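Local atomic coordinates of hypothetical methylmalonyl-CoA decarboxylase alpha subunit (Sulfolobus tokodaii, PDB entry 1X0U), a protein that is of unknown function but belongs to the carboxyl transferase domain family of the ClpP/crotonase clan and is modelled as an assembly of six identical chains. Residues Y77-V82 with G108-N113; N332-F337 with L366-G371; P165-M170 with F187-K192; P173-A178 with Y197-G202. All blocks are in the same frame, centred on the assembly; numbering follows the deposited sequence.

Contact 1: residues Y77-V82 with G108-N113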
loop_
_atom_site.group_PDB
_atom_site.type_symbol
_atom_site.label_atom_id
_atom_site.label_comp_id
_atom_site.label_asym_id
_atom_site.label_seq_id
_atom_site.Cartn_x
_atom_site.Cartn_y
_atom_site.Cartn_z
ATOM N N TYR A 77 -7.698 -10.270 -45.172
ATOM C CA TYR A 77 -6.632 -10.059 -44.189
ATOM C C TYR A 77 -6.984 -8.879 -43.281
ATOM O O TYR A 77 -7.359 -7.812 -43.768
ATOM C CB TYR A 77 -5.307 -9.757 -44.884
ATOM C CG TYR A 77 -4.656 -10.945 -45.551
ATOM C CD1 TYR A 77 -4.372 -12.105 -44.830
ATOM C CD2 TYR A 77 -4.272 -10.889 -46.891
ATOM C CE1 TYR A 77 -3.715 -13.182 -45.427
ATOM C CE2 TYR A 77 -3.619 -11.949 -47.496
ATOM C CZ TYR A 77 -3.341 -13.092 -46.763
ATOM O OH TYR A 77 -2.692 -14.138 -47.377
ATOM N N GLY A 78 -6.860 -9.071 -41.971
ATOM C CA GLY A 78 -7.167 -8.002 -41.036
ATOM C C GLY A 78 -8.586 -8.049 -40.499
ATOM O O GLY A 78 -8.909 -7.367 -39.527
ATOM N N ASP A 79 -9.429 -8.849 -41.146
ATOM C CA ASP A 79 -10.823 -9.043 -40.750
ATOM C C ASP A 79 -11.670 -7.775 -40.604
ATOM O O ASP A 79 -12.655 -7.771 -39.866
ATOM C CB ASP A 79 -10.885 -9.838 -39.440
ATOM C CG ASP A 79 -12.248 -10.483 -39.203
ATOM O OD1 ASP A 79 -12.623 -10.658 -38.035
ATOM O OD2 ASP A 79 -12.944 -10.832 -40.176
ATOM N N GLY A 80 -11.288 -6.700 -41.289
ATOM C CA GLY A 80 -12.070 -5.474 -41.227
ATOM C C GLY A 80 -11.637 -4.317 -40.333
ATOM O O GLY A 80 -12.355 -3.322 -40.234
ATOM N N VAL A 81 -10.481 -4.418 -39.687
ATOM C CA VAL A 81 -10.038 -3.333 -38.823
ATOM C C VAL A 81 -8.511 -3.219 -38.796
ATOM O O VAL A 81 -7.804 -4.224 -38.789
ATOM C CB VAL A 81 -10.589 -3.540 -37.373
ATOM C CG1 VAL A 81 -9.995 -4.804 -36.763
ATOM C CG2 VAL A 81 -10.287 -2.323 -36.497
ATOM N N VAL A 82 -8.003 -1.994 -38.822
ATOM C CA VAL A 82 -6.565 -1.777 -38.765
ATOM C C VAL A 82 -6.278 -1.356 -37.332
ATOM O O VAL A 82 -6.923 -0.439 -36.800
ATOM C CB VAL A 82 -6.100 -0.652 -39.728
ATOM C CG1 VAL A 82 -4.579 -0.561 -39.723
ATOM C CG2 VAL A 82 -6.614 -0.909 -41.133
ATOM N N GLY A 108 -16.373 -8.564 -36.526
ATOM C CA GLY A 108 -16.128 -9.994 -36.455
ATOM C C GLY A 108 -15.451 -10.344 -35.138
ATOM O O GLY A 108 -14.937 -9.453 -34.448
ATOM N N GLU A 109 -15.457 -11.628 -34.777
ATOM C CA GLU A 109 -14.820 -12.066 -33.539
ATOM C C GLU A 109 -13.338 -11.696 -33.566
ATOM O O GLU A 109 -12.821 -11.123 -32.613
ATOM C CB GLU A 109 -14.963 -13.584 -33.356
ATOM C CG GLU A 109 -14.522 -14.087 -31.974
ATOM C CD GLU A 109 -14.409 -15.606 -31.907
ATOM O OE1 GLU A 109 -14.182 -16.148 -30.804
ATOM O OE2 GLU A 109 -14.539 -16.262 -32.963
ATOM N N THR A 110 -12.656 -12.033 -34.655
ATOM C CA THR A 110 -11.233 -11.719 -34.800
ATOM C C THR A 110 -11.070 -10.197 -34.876
ATOM O O THR A 110 -10.093 -9.637 -34.376
ATOM C CB THR A 110 -10.649 -12.365 -36.078
ATOM O OG1 THR A 110 -10.821 -13.785 -36.007
ATOM C CG2 THR A 110 -9.160 -12.046 -36.220
ATOM N N HIS A 111 -12.049 -9.553 -35.507
ATOM C CA HIS A 111 -12.095 -8.096 -35.666
ATOM C C HIS A 111 -12.111 -7.461 -34.270
ATOM O O HIS A 111 -11.357 -6.533 -33.989
ATOM C CB HIS A 111 -13.359 -7.736 -36.462
ATOM C CG HIS A 111 -13.603 -6.268 -36.631
ATOM N ND1 HIS A 111 -13.936 -5.715 -37.850
ATOM C CD2 HIS A 111 -13.689 -5.262 -35.727
ATOM C CE1 HIS A 111 -14.223 -4.436 -37.689
ATOM N NE2 HIS A 111 -14.081 -4.135 -36.409
ATOM N N ALA A 112 -12.957 -7.989 -33.397
ATOM C CA ALA A 112 -13.055 -7.493 -32.031
ATOM C C ALA A 112 -11.760 -7.704 -31.242
ATOM O O ALA A 112 -11.264 -6.777 -30.592
ATOM C CB ALA A 112 -14.217 -8.163 -31.315
ATOM N N ASN A 113 -11.204 -8.909 -31.295
ATOM C CA ASN A 113 -9.971 -9.184 -30.553
ATOM C C ASN A 113 -8.794 -8.291 -30.950
ATOM O O ASN A 113 -7.926 -8.005 -30.120
ATOM C CB ASN A 113 -9.586 -10.663 -30.674
ATOM C CG ASN A 113 -10.656 -11.580 -30.106
ATOM O OD1 ASN A 113 -11.307 -11.242 -29.119
ATOM N ND2 ASN A 113 -10.842 -12.745 -30.721
HETATM O O HOH W 1 -13.954 -12.957 -37.195
#
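A type I' beta turn from G78 to V81 meets the first turn of helix 109-125, with D79, G80 and V81 facing T110 and H111. The D79 carboxylate reaches the start of the helix, where G108 is the N-cap. D79 OD1 accepts from H111 N at 2.8 Å, but the N-H...O angle of only 117° makes this bond weak. A water completes the link: it donates to D79 OD1 at 2.8 Å and accepts from T110 N at 3.0 Å. The carboxylate thus meets the N-terminal end of the helix, a position where the helix dipole would be expected to suit its charge.

The H111 side chain runs anti to its own backbone N (chi1 176°), which carries the imidazole back over the turn. There H111 ND1 donates to D79 O at 3.2 Å, with the acceptor tilted somewhat out of the ring plane. V81 supplies a CH-pi contact, its CB standing 3.7 Å from the H111 ring centroid and 12° off the ring normal. V81 CG1 lies 3.5 Å from H111 O.

Partners outside the contact hold the polar ends: D79 OD2 forms a salt bridge with R139, H111 NE2 bonds to Q98 and T110 OG1 to T63 O. K114, one turn further along the helix, binds G78 O and V81 O. Strand 81-88 leaves the turn and pairs with strand 91-98, whose Y96 and Q98 also touch V81.

Contact 2: residues N332-F337 with L366-G371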
loop_
_atom_site.group_PDB
_atom_site.type_symbol
_atom_site.label_atom_id
_atom_site.label_comp_id
_atom_site.label_asym_id
_atom_site.label_seq_id
_atom_site.Cartn_x
_atom_site.Cartn_y
_atom_site.Cartn_z
ATOM N N ASN A 332 -21.913 29.204 -16.765
ATOM C CA ASN A 332 -23.321 29.350 -17.112
ATOM C C ASN A 332 -23.474 30.311 -18.283
ATOM O O ASN A 332 -22.752 31.305 -18.384
ATOM C CB ASN A 332 -24.109 29.852 -15.911
ATOM C CG ASN A 332 -23.907 28.981 -14.687
ATOM O OD1 ASN A 332 -24.293 27.806 -14.670
ATOM N ND2 ASN A 332 -23.282 29.542 -13.664
ATOM N N ASN A 333 -24.402 29.997 -19.180
ATOM C CA ASN A 333 -24.626 30.817 -20.365
ATOM C C ASN A 333 -25.938 31.565 -20.222
ATOM O O ASN A 333 -27.010 30.964 -20.257
ATOM C CB ASN A 333 -24.659 29.930 -21.618
ATOM C CG ASN A 333 -24.762 30.733 -22.908
ATOM O OD1 ASN A 333 -24.862 30.167 -24.002
ATOM N ND2 ASN A 333 -24.734 32.048 -22.789
ATOM N N PRO A 334 -25.867 32.892 -20.047
ATOM C CA PRO A 334 -27.041 33.761 -19.890
ATOM C C PRO A 334 -27.942 33.754 -21.126
ATOM O O PRO A 334 -29.159 33.902 -21.028
ATOM C CB PRO A 334 -26.424 35.143 -19.658
ATOM C CG PRO A 334 -25.056 34.853 -19.117
ATOM C CD PRO A 334 -24.623 33.672 -19.952
ATOM N N GLU A 335 -27.326 33.574 -22.285
ATOM C CA GLU A 335 -28.035 33.567 -23.558
ATOM C C GLU A 335 -28.993 32.393 -23.800
ATOM O O GLU A 335 -29.789 32.437 -24.729
ATOM C CB GLU A 335 -27.016 33.651 -24.687
ATOM C CG GLU A 335 -26.264 34.960 -24.699
ATOM C CD GLU A 335 -25.099 34.968 -25.669
ATOM O OE1 GLU A 335 -24.605 36.075 -25.966
ATOM O OE2 GLU A 335 -24.677 33.875 -26.123
ATOM N N GLU A 336 -28.932 31.357 -22.967
ATOM C CA GLU A 336 -29.831 30.209 -23.126
ATOM C C GLU A 336 -30.445 29.879 -21.774
ATOM O O GLU A 336 -29.722 29.637 -20.819
ATOM C CB GLU A 336 -29.060 28.998 -23.684
ATOM C CG GLU A 336 -29.902 27.756 -23.953
ATOM C CD GLU A 336 -31.017 27.983 -24.972
ATOM O OE1 GLU A 336 -30.858 28.864 -25.850
ATOM O OE2 GLU A 336 -32.049 27.270 -24.902
ATOM N N PHE A 337 -31.776 29.876 -21.696
ATOM C CA PHE A 337 -32.477 29.595 -20.445
ATOM C C PHE A 337 -32.061 30.584 -19.332
ATOM O O PHE A 337 -32.236 30.316 -18.139
ATOM C CB PHE A 337 -32.202 28.152 -19.989
ATOM C CG PHE A 337 -33.128 27.126 -20.601
ATOM C CD1 PHE A 337 -32.652 25.868 -20.957
ATOM C CD2 PHE A 337 -34.472 27.412 -20.803
ATOM C CE1 PHE A 337 -33.510 24.907 -21.510
ATOM C CE2 PHE A 337 -35.336 26.464 -21.351
ATOM C CZ PHE A 337 -34.852 25.209 -21.705
ATOM N N LEU A 366 -17.224 29.767 -13.696
ATOM C CA LEU A 366 -17.571 31.166 -13.918
ATOM C C LEU A 366 -19.073 31.111 -13.731
ATOM O O LEU A 366 -19.784 30.475 -14.509
ATOM C CB LEU A 366 -17.187 31.596 -15.340
ATOM C CG LEU A 366 -15.681 31.447 -15.600
ATOM C CD1 LEU A 366 -15.369 31.554 -17.081
ATOM C CD2 LEU A 366 -14.937 32.490 -14.813
ATOM N N VAL A 367 -19.556 31.780 -12.690
ATOM C CA VAL A 367 -20.965 31.715 -12.341
ATOM C C VAL A 367 -21.893 32.879 -12.634
ATOM O O VAL A 367 -21.546 34.046 -12.437
ATOM C CB VAL A 367 -21.107 31.383 -10.830
ATOM C CG1 VAL A 367 -22.579 31.145 -10.472
ATOM C CG2 VAL A 367 -20.249 30.167 -10.488
ATOM N N ASP A 368 -23.097 32.520 -13.077
ATOM C CA ASP A 368 -24.176 33.459 -13.359
ATOM C C ASP A 368 -25.399 32.625 -13.680
ATOM O O ASP A 368 -25.808 32.502 -14.825
ATOM C CB ASP A 368 -23.842 34.390 -14.533
ATOM C CG ASP A 368 -24.869 35.501 -14.695
ATOM O OD1 ASP A 368 -25.718 35.663 -13.786
ATOM O OD2 ASP A 368 -24.824 36.214 -15.725
ATOM N N THR A 369 -25.968 32.032 -12.644
ATOM C CA THR A 369 -27.133 31.183 -12.796
ATOM C C THR A 369 -28.152 31.504 -11.707
ATOM O O THR A 369 -27.805 31.605 -10.528
ATOM C CB THR A 369 -26.723 29.687 -12.737
ATOM O OG1 THR A 369 -27.894 28.864 -12.778
ATOM C CG2 THR A 369 -25.923 29.391 -11.464
ATOM N N PRO A 370 -29.422 31.685 -12.096
ATOM C CA PRO A 370 -30.531 32.003 -11.198
ATOM C C PRO A 370 -31.204 30.774 -10.591
ATOM O O PRO A 370 -32.068 30.902 -9.725
ATOM C CB PRO A 370 -31.481 32.756 -12.112
ATOM C CG PRO A 370 -31.371 31.955 -13.368
ATOM C CD PRO A 370 -29.871 31.736 -13.501
ATOM N N GLY A 371 -30.817 29.586 -11.051
ATOM C CA GLY A 371 -31.429 28.371 -10.540
ATOM C C GLY A 371 -31.657 27.353 -11.642
ATOM O O GLY A 371 -30.899 27.310 -12.596
#
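Backbone pairing between N332 and L366 is slight: N332 N donates to L366 O at 3.4 Å, a weak bond with an N-H...O angle of 149°. L366 also pairs with V330, so it is bonded to residues two apart on the neighbouring strand, the pattern of parallel strands.

Van der Waals contact is supplied mainly by the N332 side chain. Its CG stands anti to the carbonyl carbon (chi1 -54°), which sets the amide group against T369, with N332 CG 3.5 Å from T369 CB and 3.8 Å from T369 CG2. The two side chains run at a slant to one another. Nearer the backbone, N332 CB is 3.3 Å from D368 O. These contacts join the carboxyl ends of strands 325-332 and 363-369, adjacent and parallel in one sheet and linked through helix 343-358 in a beta-alpha-beta crossover. P334 extends the packing beyond the strand end, its CG 3.7 Å from D368 OD2 and the two side chains crossing at about a right angle.

Charged and polar groups surround the same strand end. D368 OD1 makes a salt bridge with K408, while D368 OD2 forms a salt bridge with R407 and a hydrogen bond with the Y289 hydroxyl, so both oxygens of this buried carboxylate are satisfied. T369 OG1 bonds to G339 O and also weakly accepts from G371 N at 3.5 Å. On the other segment, the type I turn from N333 to E336 is closed by a weak bond from E336 N to N333 O.

Contact 3: residues P165-M170 with F187-K192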
loop_
_atom_site.group_PDB
_atom_site.type_symbol
_atom_site.label_atom_id
_atom_site.label_comp_id
_atom_site.label_asym_id
_atom_site.label_seq_id
_atom_site.Cartn_x
_atom_site.Cartn_y
_atom_site.Cartn_z
ATOM N N PRO A 165 -7.110 8.407 -21.938
ATOM C CA PRO A 165 -8.111 9.132 -22.727
ATOM C C PRO A 165 -8.627 8.253 -23.863
ATOM O O PRO A 165 -7.841 7.615 -24.557
ATOM C CB PRO A 165 -7.334 10.336 -23.264
ATOM C CG PRO A 165 -6.213 10.501 -22.285
ATOM C CD PRO A 165 -5.805 9.080 -22.005
ATOM N N GLN A 166 -9.940 8.236 -24.050
ATOM C CA GLN A 166 -10.559 7.448 -25.109
ATOM C C GLN A 166 -11.428 8.321 -25.997
ATOM O O GLN A 166 -12.493 8.792 -25.572
ATOM C CB GLN A 166 -11.425 6.347 -24.507
ATOM C CG GLN A 166 -10.665 5.293 -23.733
ATOM C CD GLN A 166 -11.605 4.312 -23.079
ATOM O OE1 GLN A 166 -12.171 4.582 -22.008
ATOM N NE2 GLN A 166 -11.814 3.174 -23.735
ATOM N N ILE A 167 -10.977 8.521 -27.232
ATOM C CA ILE A 167 -11.695 9.344 -28.206
ATOM C C ILE A 167 -12.182 8.501 -29.391
ATOM O O ILE A 167 -11.445 7.688 -29.925
ATOM C CB ILE A 167 -10.782 10.460 -28.747
ATOM C CG1 ILE A 167 -10.284 11.326 -27.591
ATOM C CG2 ILE A 167 -11.533 11.307 -29.742
ATOM C CD1 ILE A 167 -9.158 12.283 -27.971
ATOM N N THR A 168 -13.429 8.696 -29.798
ATOM C CA THR A 168 -13.949 7.942 -30.930
ATOM C C THR A 168 -14.331 8.889 -32.060
ATOM O O THR A 168 -14.950 9.923 -31.822
ATOM C CB THR A 168 -15.228 7.153 -30.583
ATOM O OG1 THR A 168 -16.334 8.056 -30.504
ATOM C CG2 THR A 168 -15.088 6.430 -29.271
ATOM N N ILE A 169 -13.940 8.552 -33.282
ATOM C CA ILE A 169 -14.340 9.355 -34.433
ATOM C C ILE A 169 -15.398 8.481 -35.069
ATOM O O ILE A 169 -15.097 7.381 -35.544
ATOM C CB ILE A 169 -13.202 9.570 -35.457
ATOM C CG1 ILE A 169 -12.083 10.407 -34.841
ATOM C CG2 ILE A 169 -13.742 10.279 -36.703
ATOM C CD1 ILE A 169 -10.952 10.663 -35.808
ATOM N N MET A 170 -16.643 8.933 -35.021
ATOM C CA MET A 170 -17.727 8.183 -35.631
ATOM C C MET A 170 -17.750 8.608 -37.098
ATOM O O MET A 170 -18.270 9.670 -37.435
ATOM C CB MET A 170 -19.063 8.518 -34.953
ATOM C CG MET A 170 -20.278 7.858 -35.608
ATOM S SD MET A 170 -20.001 6.105 -35.917
ATOM C CE MET A 170 -19.553 5.581 -34.199
ATOM N N PHE A 187 -15.016 11.001 -25.407
ATOM C CA PHE A 187 -15.504 11.976 -26.377
ATOM C C PHE A 187 -15.858 11.319 -27.697
ATOM O O PHE A 187 -15.129 10.450 -28.182
ATOM C CB PHE A 187 -14.433 13.042 -26.673
ATOM C CG PHE A 187 -13.993 13.828 -25.468
ATOM C CD1 PHE A 187 -14.735 14.915 -25.015
ATOM C CD2 PHE A 187 -12.850 13.460 -24.769
ATOM C CE1 PHE A 187 -14.342 15.621 -23.881
ATOM C CE2 PHE A 187 -12.453 14.162 -23.635
ATOM C CZ PHE A 187 -13.203 15.241 -23.194
ATOM N N ILE A 188 -16.977 11.740 -28.272
ATOM C CA ILE A 188 -17.391 11.241 -29.562
ATOM C C ILE A 188 -17.385 12.404 -30.557
ATOM O O ILE A 188 -18.136 13.366 -30.409
ATOM C CB ILE A 188 -18.809 10.620 -29.535
ATOM C CG1 ILE A 188 -18.815 9.316 -28.727
ATOM C CG2 ILE A 188 -19.259 10.312 -30.956
ATOM C CD1 ILE A 188 -20.185 8.647 -28.683
ATOM N N ILE A 189 -16.500 12.314 -31.543
ATOM C CA ILE A 189 -16.397 13.308 -32.600
ATOM C C ILE A 189 -17.049 12.641 -33.810
ATOM O O ILE A 189 -16.612 11.580 -34.255
ATOM C CB ILE A 189 -14.942 13.626 -32.922
ATOM C CG1 ILE A 189 -14.269 14.233 -31.685
ATOM C CG2 ILE A 189 -14.876 14.555 -34.133
ATOM C CD1 ILE A 189 -12.759 14.290 -31.765
ATOM N N MET A 190 -18.100 13.260 -34.326
ATOM C CA MET A 190 -18.836 12.706 -35.445
ATOM C C MET A 190 -18.953 13.684 -36.603
ATOM O O MET A 190 -19.073 14.891 -36.395
ATOM C CB MET A 190 -20.232 12.304 -34.969
ATOM C CG MET A 190 -21.076 11.603 -36.009
ATOM S SD MET A 190 -22.532 10.907 -35.240
ATOM C CE MET A 190 -23.499 10.462 -36.667
ATOM N N ILE A 191 -18.918 13.153 -37.821
ATOM C CA ILE A 191 -19.038 13.967 -39.028
ATOM C C ILE A 191 -20.503 13.994 -39.448
ATOM O O ILE A 191 -21.191 12.981 -39.370
ATOM C CB ILE A 191 -18.211 13.379 -40.196
ATOM C CG1 ILE A 191 -16.731 13.293 -39.809
ATOM C CG2 ILE A 191 -18.370 14.252 -41.446
ATOM C CD1 ILE A 191 -16.381 12.113 -38.951
ATOM N N LYS A 192 -21.002 15.150 -39.869
ATOM C CA LYS A 192 -22.392 15.191 -40.299
ATOM C C LYS A 192 -22.450 14.945 -41.793
ATOM O O LYS A 192 -21.619 15.436 -42.544
ATOM C CB LYS A 192 -23.085 16.519 -39.925
ATOM C CG LYS A 192 -22.230 17.778 -39.940
ATOM C CD LYS A 192 -22.950 18.890 -39.156
ATOM C CE LYS A 192 -22.083 20.138 -38.941
ATOM N NZ LYS A 192 -22.205 21.127 -40.053
#
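T168 holds OG1 between its backbone N and carbonyl carbon (chi1 75°), and this turns the hydroxyl across to the next strand, where T168 OG1 lies 3.3 Å from I188 CG1. M170 sends CG anti to its N and then bends at both later torsions, whereas M190 stays extended. The two chains start out side by side, pointing the same way, with M170 CG 3.8 Å from M190 SD.

T168, I188, M170 and M190 share one face of the sheet. On the other, branched chains interlock at a slant: I167 CG2 touches I189 CD1 at 3.8 Å, and I169 CG2 meets I191 CD1 at 3.9 Å. There I167 and F187 also make a looser apolar contact. Helix 239-252 packs against this second face, with L249 on I167, L245 on I189 and T246 reaching both I169 and I189.

The backbones pair in parallel register, I167 with F187 through M170 with M190. T168 N donates to F187 O at 2.9 Å, almost straight at 171°, and T168 O accepts from I189 N at 2.9 Å. I189 O then takes M170 N at 2.8 Å, while the opening bond, F187 N to Q166 O, is weak. The short axes approach to 4.6 Å, with 18° between their N-to-C directions.

Strand 166-170 is flanked on its other side by strand 129-133, and strand 187-191 by strand 234-236. This buried run of parallel strands, with helix 239-252 on one face and M198 on the other, is consistent with the core of the crotonase-like fold.

Contact 4: residues P173-A178 with Y197-G202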
loop_
_atom_site.group_PDB
_atom_site.type_symbol
_atom_site.label_atom_id
_atom_site.label_comp_id
_atom_site.label_asym_id
_atom_site.label_seq_id
_atom_site.Cartn_x
_atom_site.Cartn_y
_atom_site.Cartn_z
ATOM N N PRO A 173 -21.858 4.398 -40.486
ATOM C CA PRO A 173 -23.277 4.147 -40.213
ATOM C C PRO A 173 -23.479 3.086 -39.129
ATOM O O PRO A 173 -23.881 1.963 -39.422
ATOM C CB PRO A 173 -23.783 3.669 -41.559
ATOM C CG PRO A 173 -22.662 2.785 -41.998
ATOM C CD PRO A 173 -21.387 3.527 -41.580
ATOM N N ALA A 174 -23.220 3.456 -37.882
ATOM C CA ALA A 174 -23.346 2.536 -36.762
ATOM C C ALA A 174 -24.770 2.202 -36.316
ATOM O O ALA A 174 -25.607 3.092 -36.098
ATOM C CB ALA A 174 -22.548 3.072 -35.569
ATOM N N ALA A 175 -25.035 0.904 -36.167
ATOM C CA ALA A 175 -26.331 0.407 -35.709
ATOM C C ALA A 175 -26.078 -0.665 -34.653
ATOM O O ALA A 175 -25.021 -1.292 -34.644
ATOM C CB ALA A 175 -27.114 -0.180 -36.881
ATOM N N GLY A 176 -27.044 -0.867 -33.765
ATOM C CA GLY A 176 -26.898 -1.869 -32.728
ATOM C C GLY A 176 -25.653 -1.715 -31.871
ATOM O O GLY A 176 -25.245 -0.600 -31.540
ATOM N N GLY A 177 -25.031 -2.841 -31.534
ATOM C CA GLY A 177 -23.837 -2.831 -30.703
ATOM C C GLY A 177 -22.673 -1.952 -31.132
ATOM O O GLY A 177 -21.810 -1.655 -30.320
ATOM N N ALA A 178 -22.639 -1.539 -32.396
ATOM C CA ALA A 178 -21.555 -0.697 -32.915
ATOM C C ALA A 178 -21.600 0.682 -32.258
ATOM O O ALA A 178 -20.648 1.469 -32.332
ATOM C CB ALA A 178 -21.700 -0.551 -34.427
ATOM N N TYR A 197 -24.138 8.161 -39.066
ATOM C CA TYR A 197 -25.248 8.129 -38.138
ATOM C C TYR A 197 -25.033 7.031 -37.127
ATOM O O TYR A 197 -24.104 6.240 -37.246
ATOM C CB TYR A 197 -26.565 7.906 -38.884
ATOM C CG TYR A 197 -26.621 6.664 -39.753
ATOM C CD1 TYR A 197 -26.806 5.402 -39.193
ATOM C CD2 TYR A 197 -26.566 6.765 -41.154
ATOM C CE1 TYR A 197 -26.950 4.265 -40.000
ATOM C CE2 TYR A 197 -26.705 5.637 -41.970
ATOM C CZ TYR A 197 -26.901 4.390 -41.383
ATOM O OH TYR A 197 -27.056 3.274 -42.174
ATOM N N MET A 198 -25.863 7.013 -36.102
ATOM C CA MET A 198 -25.776 5.956 -35.119
ATOM C C MET A 198 -27.054 5.847 -34.321
ATOM O O MET A 198 -27.657 6.849 -33.932
ATOM C CB MET A 198 -24.531 6.107 -34.213
ATOM C CG MET A 198 -24.407 7.304 -33.295
ATOM S SD MET A 198 -22.766 7.257 -32.443
ATOM C CE MET A 198 -22.061 8.722 -32.921
ATOM N N PHE A 199 -27.501 4.610 -34.143
ATOM C CA PHE A 199 -28.710 4.323 -33.393
ATOM C C PHE A 199 -28.667 2.881 -32.907
ATOM O O PHE A 199 -28.015 2.041 -33.519
ATOM C CB PHE A 199 -29.966 4.575 -34.247
ATOM C CG PHE A 199 -29.857 4.106 -35.676
ATOM C CD1 PHE A 199 -29.840 5.028 -36.719
ATOM C CD2 PHE A 199 -29.803 2.752 -35.985
ATOM C CE1 PHE A 199 -29.773 4.608 -38.051
ATOM C CE2 PHE A 199 -29.736 2.321 -37.311
ATOM C CZ PHE A 199 -29.721 3.252 -38.348
ATOM N N VAL A 200 -29.329 2.604 -31.788
ATOM C CA VAL A 200 -29.347 1.254 -31.226
ATOM C C VAL A 200 -30.177 0.325 -32.108
ATOM O O VAL A 200 -29.737 -0.771 -32.460
ATOM C CB VAL A 200 -29.932 1.254 -29.791
ATOM C CG1 VAL A 200 -29.993 -0.164 -29.248
ATOM C CG2 VAL A 200 -29.071 2.131 -28.884
ATOM N N THR A 201 -31.372 0.788 -32.464
ATOM C CA THR A 201 -32.289 0.032 -33.304
ATOM C C THR A 201 -32.547 0.783 -34.607
ATOM O O THR A 201 -32.891 1.963 -34.596
ATOM C CB THR A 201 -33.636 -0.179 -32.602
ATOM O OG1 THR A 201 -33.418 -0.750 -31.307
ATOM C CG2 THR A 201 -34.518 -1.107 -33.421
ATOM N N GLY A 202 -32.386 0.092 -35.728
ATOM C CA GLY A 202 -32.601 0.720 -37.016
ATOM C C GLY A 202 -34.037 1.127 -37.289
ATOM O O GLY A 202 -34.947 0.726 -36.558
#
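The amide N of G176 is divided between two carbonyls of the neighbouring strand end, F199 O at 3.1 Å and V200 O at 3.0 Å. Both bonds are weak, with poor angles, as the chain turns away from sheet pairing here. Further back the parallel pairing is better formed, though its donors are tilted from the carbonyl planes: F199 N donates to A174 O at 3.1 Å, and A174 N donates to Y197 O at 3.0 Å. M198 CA also approaches A174 O, at 3.0 Å in a CA-H...O contact.

Two aromatic rings lean over strand 173-175 because Y197 (chi1 56°) and F199 (chi1 41°) both place CG between the backbone N and the carbonyl carbon. P173 CB sits over one face of the Y197 ring in a CH-pi contact, 3.6 Å from its centroid and 29° off the normal, displaced toward the rim. The F199 ring reaches the A175 methyl, with F199 CE2 3.6 Å from A175 CB, while A174 O lies over one of its faces. On the reverse side of the little sheet, A174 CB meets M198 CB at 3.9 Å.

F216 stacks on Y197 and also touches F199, so helix 216-220 backs the aromatic side. H225 bonds to M198 O. The fourth subunit, another copy of the chain, also reaches this segment: its E379 accepts from V200 N beyond the strand, and its I384 packs on M198. G202 takes the N-cap position of helix 203-208, while G176 and G177 lead toward helix 180-184.

Overall arrangement
Along the chain contact 1 comes first, contacts 3 and 4 interleave, and contact 2 follows. Contacts 1 and 3 reach the same seven-stranded sheet, with centres about 20 Å apart. Strands 166-170 and 187-191 pair in contact 3, and each is followed in the chain by a strand of the small parallel sheet of contact 4. The two sheets meet largely through M198, whose CE lies 3.2 Å from M190 SD and 3.3 Å from M170 CG. Contact 2 belongs to a second seven-stranded sheet; its centre is about 28 Å from that of contact 3 and 47 Å from that of contact 1, on the opposite side of the chain's centre. The chain thus carries two sheets of similar strand order, consistent with two crotonase-like halves.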